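Side-chain contacts in glucose-6-phosphate isomerase (Plasmodium falciparum, PDB 3QKI), which probably catalyses the reversible interconversion of alpha-D-glucose 6-phosphate and beta-D-fructose 6-phosphate in glycolysis: residues A[517-520]-A[524-527]; A[334-339]-A[528-533]; A[267-272]-A[276-281]. All blocks are in the same frame, centred on the assembly; numbering follows the deposited sequence. Where two conformers were deposited one is given.

Interaction 1: residues A[517-520]-A[524-527]; sequences LFDE and YTCG
Phe518 and Glu520 meet Thr525 where the chain turns from a strand into a helix. Strand 513-518 belongs to the six-stranded mixed sheet of the fold. After a short turn the chain enters helix 523-543. Thr525 carries the helix side of the contact; it has two modelled conformers, one described here. Its methyl and the Phe518 ring slide past each other in opposite directions, and CG2 meets the ring obliquely. Thr525 CG2 lies 3.7 Å from Phe518 CG; its implausibly short separation from CD1 is doubtful. Glu520 O faces Thr525 CB at 3.3 Å, a packing contact and not a hydrogen bond. In this conformer CG2 lies opposite the backbone N across the CA-CB bond, which sends the methyl out to the strand. OG1 then stands on the N side and bonds to Asn63 OD1. On the strand side, Phe518 CG sits beside its own backbone N (chi1 -64°), and the ring reaches toward the helix. The Phe64 and Phe448 rings also meet this ring, so Thr525 adds a methyl to an aromatic cluster. The first turn of the helix is tied down by Asn522 OD1, which bonds Thr525 N. Tyr593 of the second subunit packs on Leu517 and Asp519. Within the turn, Asp519 OD1 takes a weak, bent bond from Glu520 N at 2.7 Å, with an angle of 122° at the hydrogen.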
ATOM      1  N   LEU A 517      12.976  15.868  -7.806  1.00 14.47           N
ATOM      2  CA  LEU A 517      12.553  16.105  -9.184  1.00 15.08           C
ATOM      3  C   LEU A 517      13.623  15.662 -10.160  1.00 19.13           C
ATOM      4  O   LEU A 517      14.695  16.256 -10.194  1.00 17.97           O
ATOM      5  CB  LEU A 517      12.119  17.585  -9.426  1.00 15.20           C
ATOM      6  CG  LEU A 517      11.695  17.992 -10.860  1.00 18.70           C
ATOM      7  CD1 LEU A 517      10.537  17.123 -11.388  1.00 18.11           C
ATOM      8  CD2 LEU A 517      11.285  19.459 -10.902  1.00 18.16           C
ATOM      9  N   PHE A 518      13.319  14.613 -10.948  1.00 14.87           N
ATOM     10  CA  PHE A 518      14.245  14.048 -11.940  1.00 13.54           C
ATOM     11  C   PHE A 518      13.847  14.512 -13.324  1.00 19.61           C
ATOM     12  O   PHE A 518      12.701  14.900 -13.529  1.00 18.34           O
ATOM     13  CB  PHE A 518      14.193  12.508 -11.897  1.00 14.76           C
ATOM     14  CG  PHE A 518      14.653  11.822 -10.620  1.00 16.61           C
ATOM     15  CD1 PHE A 518      15.927  11.283 -10.523  1.00 16.59           C
ATOM     16  CD2 PHE A 518      13.793  11.683  -9.536  1.00 16.84           C
ATOM     17  CE1 PHE A 518      16.353  10.648  -9.353  1.00 17.92           C
ATOM     18  CE2 PHE A 518      14.205  11.034  -8.378  1.00 17.81           C
ATOM     19  CZ  PHE A 518      15.485  10.513  -8.288  1.00 16.29           C
ATOM     20  N   ASP A 519      14.747  14.435 -14.304  1.00 17.50           N
ATOM     21  CA  ASP A 519      14.317  14.819 -15.646  1.00 18.67           C
ATOM     22  C   ASP A 519      13.432  13.727 -16.283  1.00 22.68           C
ATOM     23  O   ASP A 519      12.356  14.004 -16.809  1.00 23.05           O
ATOM     24  CB  ASP A 519      15.514  15.197 -16.539  1.00 22.04           C
ATOM     25  CG  ASP A 519      16.491  14.080 -16.874  1.00 47.57           C
ATOM     26  OD1 ASP A 519      16.520  13.060 -16.131  1.00 51.06           O
ATOM     27  OD2 ASP A 519      17.232  14.224 -17.875  1.00 60.96           O
ATOM     28  N   GLU A 520      13.851  12.475 -16.167  1.00 19.04           N
ATOM     29  CA  GLU A 520      13.135  11.369 -16.794  1.00 18.50           C
ATOM     30  C   GLU A 520      13.333  10.117 -15.936  1.00 20.84           C
ATOM     31  O   GLU A 520      14.371   9.983 -15.289  1.00 20.89           O
ATOM     32  CB  GLU A 520      13.805  11.162 -18.178  1.00 20.36           C
ATOM     33  CG  GLU A 520      13.203  10.108 -19.084  1.00 37.94           C
ATOM     34  CD  GLU A 520      13.799  10.086 -20.481  1.00 66.74           C
ATOM     35  OE1 GLU A 520      14.995  10.432 -20.626  1.00 56.37           O
ATOM     36  OE2 GLU A 520      13.069   9.707 -21.428  1.00 63.19           O
ATOM     37  N   TYR A 524      18.968   4.338 -15.914  1.00 14.32           N
ATOM     38  CA  TYR A 524      20.011   4.964 -15.126  1.00 13.04           C
ATOM     39  C   TYR A 524      19.413   5.696 -13.898  1.00 14.49           C
ATOM     40  O   TYR A 524      19.876   5.493 -12.775  1.00 12.93           O
ATOM     41  CB  TYR A 524      20.820   5.923 -16.020  1.00 14.08           C
ATOM     42  CG  TYR A 524      21.900   6.659 -15.266  1.00 14.47           C
ATOM     43  CD1 TYR A 524      21.676   7.935 -14.763  1.00 16.55           C
ATOM     44  CD2 TYR A 524      23.158   6.084 -15.066  1.00 15.44           C
ATOM     45  CE1 TYR A 524      22.679   8.631 -14.086  1.00 16.69           C
ATOM     46  CE2 TYR A 524      24.159   6.762 -14.375  1.00 16.03           C
ATOM     47  CZ  TYR A 524      23.905   8.025 -13.866  1.00 20.06           C
ATOM     48  OH  TYR A 524      24.856   8.693 -13.142  1.00 19.19           O
ATOM     49  N   THR A 525      18.397   6.550 -14.131  1.00 11.55           N
ATOM     50  CA  THR A 525      17.716   7.308 -13.087  0.50 11.27           C
ATOM     51  C   THR A 525      17.020   6.373 -12.072  1.00 14.46           C
ATOM     52  O   THR A 525      16.968   6.694 -10.892  1.00 13.69           O
ATOM     53  CB  THR A 525      16.794   8.344 -13.747  0.50 16.24           C
ATOM     54  OG1 THR A 525      17.572   9.189 -14.606  0.50 19.91           O
ATOM     55  CG2 THR A 525      16.061   9.184 -12.755  0.50  9.15           C
ATOM     56  N   CYS A 526      16.466   5.235 -12.538  1.00 11.40           N
ATOM     57  CA  CYS A 526      15.810   4.294 -11.620  1.00 12.05           C
ATOM     58  C   CYS A 526      16.863   3.708 -10.654  1.00 14.95           C
ATOM     59  O   CYS A 526      16.558   3.459  -9.486  1.00 14.68           O
ATOM     60  CB  CYS A 526      15.067   3.201 -12.382  1.00 11.84           C
ATOM     61  SG  CYS A 526      13.841   2.310 -11.387  1.00 15.71           S
ATOM     62  N   GLY A 527      18.092   3.548 -11.145  1.00 11.05           N
ATOM     63  CA  GLY A 527      19.241   3.102 -10.363  1.00 11.30           C
ATOM     64  C   GLY A 527      19.627   4.167  -9.343  1.00 16.28           C
ATOM     65  O   GLY A 527      19.842   3.848  -8.163  1.00 15.10           O
TER

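Interaction 2: residues A[334-339]-A[528-533]; sequences RNFLNG and LLLSLY
Phe336 against Leu530 and Gly339 against Leu528 make a buried helix-to-helix packing contact. It joins helix 330-349 to helix 523-543; segments 334-339 and 528-533 lie 189 residues apart at their closest ends. The two segments meet at two points. At the first, the backbones come very close, with Gly339 CA 4.7 Å from Leu528 CA. Gly339 has no side chain to hold the helices apart. One branch of Leu528 touches the glycine. Its CD2 lies 3.4 Å from Gly339 O, a van der Waals contact of a methyl with a backbone carbonyl. At the second point, Phe336 and Leu530 cross at about a right angle. Phe336 has its CG anti to the backbone N (chi1 175°), and the ring extends across to the other helix. Its far corner does the touching. CZ lies 3.7 Å from Leu530 CD2, and CE2 is 4.0 Å from the same methyl. The methyl approaches the ring obliquely. Leu530 CB is a little farther from Phe336 CZ, at 4.2 Å. Leu530 is also covered by Val315, Thr316 and His391. Thr316 touches Phe336 as well, so both residues share one patch of loop. The helix pair has a polar tie next to this apolar core: Ser531 OG bonds Asp344 OD1, one turn on along helix 330-349. The side chain of Leu530 lies about 10 Å from the side chain of Gln394 and about as far from Gly176. Both bind beta-D-fructose 6-phosphate, which is absent from this chain, and the contact lies near that site. The arrangement is that of two helices packed closely at a glycine, with leucine and phenylalanine side chains filling the flank.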
ATOM      1  N   ARG A 334      22.436  -2.966 -17.228  1.00 14.56           N
ATOM      2  CA  ARG A 334      23.789  -2.470 -17.000  0.50 14.19           C
ATOM      3  C   ARG A 334      23.697  -0.964 -16.702  1.00 16.43           C
ATOM      4  O   ARG A 334      24.354  -0.486 -15.780  1.00 14.53           O
ATOM      5  CB  ARG A 334      24.682  -2.767 -18.220  0.50 13.78           C
ATOM      6  CG  ARG A 334      26.132  -2.316 -18.088  0.50 20.32           C
ATOM      7  CD  ARG A 334      27.040  -3.012 -19.093  0.50 17.05           C
ATOM      8  NE  ARG A 334      26.467  -3.030 -20.438  0.50 22.64           N
ATOM      9  CZ  ARG A 334      26.607  -4.027 -21.305  0.50 42.23           C
ATOM     10  NH1 ARG A 334      27.343  -5.090 -20.992  0.50 33.52           N
ATOM     11  NH2 ARG A 334      26.048  -3.957 -22.500  0.50 33.06           N
ATOM     12  N   ASN A 335      22.828  -0.231 -17.441  1.00 14.68           N
ATOM     13  CA  ASN A 335      22.620   1.200 -17.215  1.00 14.32           C
ATOM     14  C   ASN A 335      22.019   1.450 -15.825  1.00 17.11           C
ATOM     15  O   ASN A 335      22.389   2.435 -15.187  1.00 14.38           O
ATOM     16  CB  ASN A 335      21.713   1.817 -18.283  1.00 17.56           C
ATOM     17  CG  ASN A 335      22.431   1.986 -19.590  1.00 42.53           C
ATOM     18  OD1 ASN A 335      23.667   2.069 -19.648  1.00 32.72           O
ATOM     19  ND2 ASN A 335      21.683   1.996 -20.676  1.00 36.31           N
ATOM     20  N   PHE A 336      21.070   0.579 -15.386  1.00 12.45           N
ATOM     21  CA  PHE A 336      20.449   0.640 -14.055  1.00 10.84           C
ATOM     22  C   PHE A 336      21.559   0.488 -13.006  1.00 13.37           C
ATOM     23  O   PHE A 336      21.613   1.267 -12.056  1.00 13.56           O
ATOM     24  CB  PHE A 336      19.410  -0.464 -13.877  1.00 13.18           C
ATOM     25  CG  PHE A 336      18.793  -0.555 -12.488  1.00 15.96           C
ATOM     26  CD1 PHE A 336      17.713   0.247 -12.133  1.00 20.09           C
ATOM     27  CD2 PHE A 336      19.266  -1.472 -11.553  1.00 16.79           C
ATOM     28  CE1 PHE A 336      17.142   0.160 -10.854  1.00 19.94           C
ATOM     29  CE2 PHE A 336      18.689  -1.560 -10.281  1.00 20.29           C
ATOM     30  CZ  PHE A 336      17.641  -0.731  -9.935  1.00 18.61           C
ATOM     31  N   LEU A 337      22.464  -0.493 -13.209  1.00 10.52           N
ATOM     32  CA  LEU A 337      23.603  -0.738 -12.299  1.00 11.22           C
ATOM     33  C   LEU A 337      24.533   0.450 -12.228  1.00 15.21           C
ATOM     34  O   LEU A 337      24.982   0.779 -11.135  1.00 14.05           O
ATOM     35  CB  LEU A 337      24.363  -2.033 -12.654  1.00 11.07           C
ATOM     36  CG  LEU A 337      23.584  -3.340 -12.400  1.00 14.66           C
ATOM     37  CD1 LEU A 337      24.315  -4.550 -13.020  1.00 15.45           C
ATOM     38  CD2 LEU A 337      23.363  -3.575 -10.923  1.00 18.00           C
ATOM     39  N   ASN A 338      24.772   1.132 -13.372  1.00 13.29           N
ATOM     40  CA  ASN A 338      25.617   2.328 -13.433  1.00 13.18           C
ATOM     41  C   ASN A 338      25.015   3.448 -12.606  1.00 18.40           C
ATOM     42  O   ASN A 338      25.751   4.160 -11.922  1.00 18.37           O
ATOM     43  CB  ASN A 338      25.827   2.791 -14.886  1.00 15.49           C
ATOM     44  CG  ASN A 338      26.644   1.829 -15.707  1.00 51.00           C
ATOM     45  OD1 ASN A 338      27.218   0.859 -15.201  1.00 42.10           O
ATOM     46  ND2 ASN A 338      26.705   2.074 -17.007  1.00 50.27           N
ATOM     47  N   GLY A 339      23.685   3.569 -12.644  1.00 15.62           N
ATOM     48  CA  GLY A 339      22.953   4.536 -11.836  1.00 15.39           C
ATOM     49  C   GLY A 339      23.166   4.289 -10.356  1.00 17.68           C
ATOM     50  O   GLY A 339      23.514   5.213  -9.626  1.00 16.93           O
ATOM     51  N   LEU A 528      19.660   5.460  -9.774  1.00 13.41           N
ATOM     52  CA  LEU A 528      19.935   6.579  -8.861  1.00 13.92           C
ATOM     53  C   LEU A 528      18.906   6.576  -7.703  1.00 15.94           C
ATOM     54  O   LEU A 528      19.302   6.744  -6.554  1.00 14.93           O
ATOM     55  CB  LEU A 528      19.824   7.933  -9.582  1.00 14.12           C
ATOM     56  CG  LEU A 528      20.880   8.333 -10.585  1.00 18.46           C
ATOM     57  CD1 LEU A 528      20.513   9.671 -11.189  1.00 18.33           C
ATOM     58  CD2 LEU A 528      22.290   8.404  -9.942  1.00 18.57           C
ATOM     59  N   LEU A 529      17.602   6.388  -8.027  1.00 12.21           N
ATOM     60  CA  LEU A 529      16.503   6.365  -7.050  1.00 12.50           C
ATOM     61  C   LEU A 529      16.648   5.197  -6.046  1.00 12.74           C
ATOM     62  O   LEU A 529      16.496   5.412  -4.851  1.00 12.51           O
ATOM     63  CB  LEU A 529      15.125   6.363  -7.752  1.00 12.27           C
ATOM     64  CG  LEU A 529      13.870   6.373  -6.865  1.00 16.59           C
ATOM     65  CD1 LEU A 529      13.776   7.645  -6.028  1.00 17.28           C
ATOM     66  CD2 LEU A 529      12.602   6.214  -7.715  1.00 14.40           C
ATOM     67  N   LEU A 530      16.941   3.988  -6.527  1.00 12.09           N
ATOM     68  CA  LEU A 530      17.132   2.832  -5.653  1.00 12.26           C
ATOM     69  C   LEU A 530      18.290   3.056  -4.693  1.00 15.32           C
ATOM     70  O   LEU A 530      18.122   2.886  -3.482  1.00 14.20           O
ATOM     71  CB  LEU A 530      17.381   1.526  -6.445  1.00 13.03           C
ATOM     72  CG  LEU A 530      17.783   0.324  -5.576  1.00 17.27           C
ATOM     73  CD1 LEU A 530      16.616  -0.189  -4.762  1.00 18.94           C
ATOM     74  CD2 LEU A 530      18.479  -0.720  -6.362  1.00 18.32           C
ATOM     75  N   SER A 531      19.456   3.454  -5.228  1.00 13.41           N
ATOM     76  CA  SER A 531      20.647   3.642  -4.406  1.00 12.76           C
ATOM     77  C   SER A 531      20.457   4.780  -3.406  1.00 14.73           C
ATOM     78  O   SER A 531      20.937   4.678  -2.292  1.00 14.00           O
ATOM     79  CB  SER A 531      21.891   3.834  -5.266  1.00 13.45           C
ATOM     80  OG  SER A 531      22.990   4.244  -4.462  1.00 17.88           O
ATOM     81  N   LEU A 532      19.736   5.836  -3.791  1.00 13.29           N
ATOM     82  CA  LEU A 532      19.456   6.972  -2.928  1.00 11.84           C
ATOM     83  C   LEU A 532      18.780   6.486  -1.631  1.00 15.02           C
ATOM     84  O   LEU A 532      19.205   6.876  -0.550  1.00 13.95           O
ATOM     85  CB  LEU A 532      18.572   8.008  -3.672  1.00 12.35           C
ATOM     86  CG  LEU A 532      18.021   9.180  -2.845  1.00 17.15           C
ATOM     87  CD1 LEU A 532      19.134   9.973  -2.223  1.00 17.05           C
ATOM     88  CD2 LEU A 532      17.112  10.079  -3.690  1.00 20.27           C
ATOM     89  N   TYR A 533      17.758   5.622  -1.741  1.00 13.09           N
ATOM     90  CA  TYR A 533      17.040   5.089  -0.585  1.00 12.88           C
ATOM     91  C   TYR A 533      17.841   4.025   0.170  1.00 14.85           C
ATOM     92  O   TYR A 533      17.838   4.041   1.410  1.00 14.52           O
ATOM     93  CB  TYR A 533      15.611   4.621  -0.958  1.00 13.56           C
ATOM     94  CG  TYR A 533      14.648   5.784  -0.977  1.00 14.67           C
ATOM     95  CD1 TYR A 533      14.598   6.659  -2.065  1.00 14.14           C
ATOM     96  CD2 TYR A 533      13.869   6.086   0.139  1.00 15.65           C
ATOM     97  CE1 TYR A 533      13.780   7.792  -2.050  1.00 13.59           C
ATOM     98  CE2 TYR A 533      13.043   7.217   0.162  1.00 15.51           C
ATOM     99  CZ  TYR A 533      12.990   8.056  -0.941  1.00 19.91           C
ATOM    100  OH  TYR A 533      12.173   9.169  -0.931  1.00 18.01           O
TER

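Interaction 3: residues A[267-272]-A[276-281]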
ATOM      1  N   TRP A 267       2.100 -27.716 -11.569  1.00 18.39           N
ATOM      2  CA  TRP A 267       1.362 -27.054 -12.653  1.00 17.26           C
ATOM      3  C   TRP A 267       2.118 -27.228 -13.993  1.00 21.00           C
ATOM      4  O   TRP A 267       1.489 -27.588 -14.997  1.00 19.87           O
ATOM      5  CB  TRP A 267       1.132 -25.569 -12.331  1.00 14.19           C
ATOM      6  CG  TRP A 267       0.572 -24.753 -13.469  1.00 14.60           C
ATOM      7  CD1 TRP A 267      -0.723 -24.737 -13.913  1.00 17.11           C
ATOM      8  CD2 TRP A 267       1.295 -23.838 -14.302  1.00 14.66           C
ATOM      9  NE1 TRP A 267      -0.849 -23.881 -14.978  1.00 16.72           N
ATOM     10  CE2 TRP A 267       0.368 -23.290 -15.223  1.00 18.17           C
ATOM     11  CE3 TRP A 267       2.647 -23.450 -14.383  1.00 16.21           C
ATOM     12  CZ2 TRP A 267       0.731 -22.319 -16.161  1.00 17.22           C
ATOM     13  CZ3 TRP A 267       3.009 -22.485 -15.320  1.00 17.82           C
ATOM     14  CH2 TRP A 267       2.060 -21.939 -16.203  1.00 18.09           C
ATOM     15  N   LEU A 268       3.461 -26.995 -13.999  1.00 16.61           N
ATOM     16  CA  LEU A 268       4.266 -27.200 -15.219  1.00 16.44           C
ATOM     17  C   LEU A 268       4.135 -28.663 -15.709  1.00 21.38           C
ATOM     18  O   LEU A 268       3.984 -28.888 -16.911  1.00 21.79           O
ATOM     19  CB  LEU A 268       5.772 -26.905 -14.995  1.00 16.17           C
ATOM     20  CG  LEU A 268       6.248 -25.454 -14.905  1.00 19.89           C
ATOM     21  CD1 LEU A 268       7.769 -25.435 -14.652  1.00 18.56           C
ATOM     22  CD2 LEU A 268       5.919 -24.657 -16.183  1.00 20.15           C
ATOM     23  N   SER A 269       4.174 -29.636 -14.772  1.00 17.36           N
ATOM     24  CA  SER A 269       4.127 -31.079 -15.046  1.00 16.73           C
ATOM     25  C   SER A 269       2.782 -31.607 -15.545  1.00 20.59           C
ATOM     26  O   SER A 269       2.688 -32.767 -15.926  1.00 19.48           O
ATOM     27  CB  SER A 269       4.604 -31.882 -13.841  1.00 19.19           C
ATOM     28  OG  SER A 269       5.943 -31.525 -13.550  1.00 29.48           O
ATOM     29  N   LEU A 270       1.754 -30.770 -15.559  1.00 17.75           N
ATOM     30  CA  LEU A 270       0.461 -31.139 -16.124  1.00 16.45           C
ATOM     31  C   LEU A 270       0.631 -31.272 -17.650  1.00 20.26           C
ATOM     32  O   LEU A 270      -0.069 -32.064 -18.275  1.00 22.64           O
ATOM     33  CB  LEU A 270      -0.613 -30.077 -15.798  1.00 16.02           C
ATOM     34  CG  LEU A 270      -0.996 -29.937 -14.313  1.00 21.43           C
ATOM     35  CD1 LEU A 270      -1.891 -28.758 -14.104  1.00 21.64           C
ATOM     36  CD2 LEU A 270      -1.683 -31.181 -13.771  1.00 25.09           C
ATOM     37  N   LYS A 271       1.597 -30.537 -18.224  1.00 14.59           N
ATOM     38  CA  LYS A 271       1.886 -30.530 -19.662  1.00 14.24           C
ATOM     39  C   LYS A 271       3.313 -30.951 -19.984  1.00 21.52           C
ATOM     40  O   LYS A 271       3.511 -31.587 -21.013  1.00 24.35           O
ATOM     41  CB  LYS A 271       1.623 -29.136 -20.269  1.00 15.60           C
ATOM     42  CG  LYS A 271       0.166 -28.674 -20.198  1.00 25.77           C
ATOM     43  CD  LYS A 271      -0.343 -28.321 -21.593  1.00 36.85           C
ATOM     44  CE  LYS A 271      -0.757 -26.890 -21.714  1.00 41.07           C
ATOM     45  NZ  LYS A 271      -0.748 -26.438 -23.130  1.00 33.64           N
ATOM     46  N   ILE A 272       4.315 -30.540 -19.159  1.00 18.48           N
ATOM     47  CA  ILE A 272       5.740 -30.826 -19.387  1.00 17.15           C
ATOM     48  C   ILE A 272       6.122 -31.999 -18.477  1.00 22.75           C
ATOM     49  O   ILE A 272       6.406 -31.830 -17.293  1.00 23.09           O
ATOM     50  CB  ILE A 272       6.609 -29.557 -19.223  1.00 18.93           C
ATOM     51  CG1 ILE A 272       6.004 -28.386 -20.029  1.00 19.69           C
ATOM     52  CG2 ILE A 272       8.069 -29.826 -19.636  1.00 18.64           C
ATOM     53  CD1 ILE A 272       6.572 -27.000 -19.687  1.00 24.28           C
ATOM     54  N   GLU A 276      14.053 -33.520 -18.640  1.00 20.95           N
ATOM     55  CA  GLU A 276      14.942 -32.627 -19.388  1.00 20.21           C
ATOM     56  C   GLU A 276      14.191 -31.456 -20.009  1.00 21.81           C
ATOM     57  O   GLU A 276      14.781 -30.400 -20.212  1.00 19.67           O
ATOM     58  CB  GLU A 276      15.798 -33.365 -20.431  1.00 22.21           C
ATOM     59  N   ASN A 277      12.894 -31.628 -20.305  1.00 19.25           N
ATOM     60  CA  ASN A 277      12.104 -30.520 -20.842  1.00 18.99           C
ATOM     61  C   ASN A 277      11.711 -29.575 -19.712  1.00 21.26           C
ATOM     62  O   ASN A 277      11.752 -28.359 -19.891  1.00 21.25           O
ATOM     63  CB  ASN A 277      10.892 -31.040 -21.605  1.00 22.52           C
ATOM     64  CG  ASN A 277      11.198 -31.499 -23.005  1.00 34.64           C
ATOM     65  OD1 ASN A 277      12.167 -31.061 -23.675  1.00 26.34           O
ATOM     66  ND2 ASN A 277      10.317 -32.330 -23.503  1.00 28.11           N
ATOM     67  N   LEU A 278      11.391 -30.146 -18.530  1.00 18.63           N
ATOM     68  CA  LEU A 278      11.062 -29.441 -17.307  1.00 18.83           C
ATOM     69  C   LEU A 278      12.261 -28.551 -16.894  1.00 23.10           C
ATOM     70  O   LEU A 278      12.034 -27.411 -16.491  1.00 23.39           O
ATOM     71  CB  LEU A 278      10.694 -30.461 -16.228  1.00 19.70           C
ATOM     72  CG  LEU A 278       9.722 -30.051 -15.117  1.00 26.37           C
ATOM     73  CD1 LEU A 278       8.419 -29.441 -15.680  1.00 26.46           C
ATOM     74  CD2 LEU A 278       9.393 -31.240 -14.238  1.00 26.46           C
ATOM     75  N   SER A 279      13.528 -29.036 -17.058  1.00 18.50           N
ATOM     76  CA  SER A 279      14.737 -28.274 -16.728  0.50 17.20           C
ATOM     77  C   SER A 279      14.928 -27.053 -17.630  1.00 21.98           C
ATOM     78  O   SER A 279      15.605 -26.103 -17.227  1.00 23.40           O
ATOM     79  CB  SER A 279      15.982 -29.164 -16.742  0.50 19.64           C
ATOM     80  OG  SER A 279      16.392 -29.474 -18.062  0.50 25.85           O
ATOM     81  N   LYS A 280      14.330 -27.052 -18.846  1.00 19.23           N
ATOM     82  CA  LYS A 280      14.440 -25.894 -19.737  1.00 18.35           C
ATOM     83  C   LYS A 280      13.541 -24.759 -19.222  1.00 19.83           C
ATOM     84  O   LYS A 280      13.826 -23.595 -19.496  1.00 21.69           O
ATOM     85  CB  LYS A 280      14.017 -26.229 -21.170  1.00 22.70           C
ATOM     86  CG  LYS A 280      14.858 -27.254 -21.869  1.00 23.73           C
ATOM     87  CD  LYS A 280      14.232 -27.566 -23.195  1.00 26.41           C
ATOM     88  CE  LYS A 280      14.931 -28.695 -23.902  1.00 37.69           C
ATOM     89  NZ  LYS A 280      14.217 -29.051 -25.156  1.00 51.13           N
ATOM     90  N   HIS A 281      12.481 -25.103 -18.459  1.00 14.61           N
ATOM     91  CA  HIS A 281      11.475 -24.165 -17.937  1.00 14.00           C
ATOM     92  C   HIS A 281      11.707 -23.682 -16.486  1.00 19.05           C
ATOM     93  O   HIS A 281      10.884 -22.928 -15.944  1.00 19.95           O
ATOM     94  CB  HIS A 281      10.073 -24.792 -18.083  1.00 12.91           C
ATOM     95  CG  HIS A 281       9.614 -24.855 -19.518  1.00 15.60           C
ATOM     96  ND1 HIS A 281       8.590 -24.050 -19.985  1.00 16.73           N
ATOM     97  CD2 HIS A 281      10.065 -25.615 -20.543  1.00 15.83           C
ATOM     98  CE1 HIS A 281       8.457 -24.342 -21.272  1.00 15.21           C
ATOM     99  NE2 HIS A 281       9.310 -25.291 -21.648  1.00 14.87           N
TER
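Ile272, Leu268 and Ser269 pack on Leu278 and His281 within a beta-alpha-beta crossover. Helix 255-268 and the short helix 275-278 link strand 243-248 to its parallel neighbour 282-285, and the contact closes the turn that leads back into the sheet. Leu278 is the wedge. Its CD1 lies 3.7 Å from Leu268 CB, and its CD2 lies 3.5 Å from Ser269 OG. The same CD1 is 4.0 Å from Ile272 CB. Ile272 works with two branches. CG2 reaches 3.6 Å from Asn277 CB. CG1 sits beside the backbone N (chi1 -49°), and this carries CD1 over the imidazole of His281. That methyl stands 3.5 Å from the ring centroid and only 7° off its normal, a CH-pi contact nearly centred on one face. Leu268 CD1 touches His281 CB more loosely. Asn277 also receives a bond from Lys280 NZ to its OD1, within one turn of the second segment. Ser269 OG bonds Lys265 O one turn back, so its approach to Leu278 is plain packing. Ile272 O is buried here, with Leu278 CD1 packed 3.5 Å from it, and has no hydrogen-bond partner in the model. The ring of His281 is fixed in rotation by bonds at both nitrogens. ND1 meets Thr243 O, and NE2 meets Cys161 N. Since one partner can only accept and the other can only donate, the imidazole is probably neutral with its proton on ND1.

Interactions 1 and 2 are neighbours, with centres 9 Å apart, and both use helix 523-543. Interaction 1 packs the start of this helix against strand 513-518, and interaction 2 packs its next turn against helix 330-349. They touch directly: Gly527 N is 3.5 Å from Phe336 CD1, and Tyr524 CD2 is 3.5 Å from Gly339 N. Interaction 2 is the nearer to the substrate site, by way of the Leu530 side chain. Interaction 3 stands apart, in the parallel sheet region, with its centre 40 Å from interaction 1 and 35 Å from interaction 2. It lies away from the substrate site.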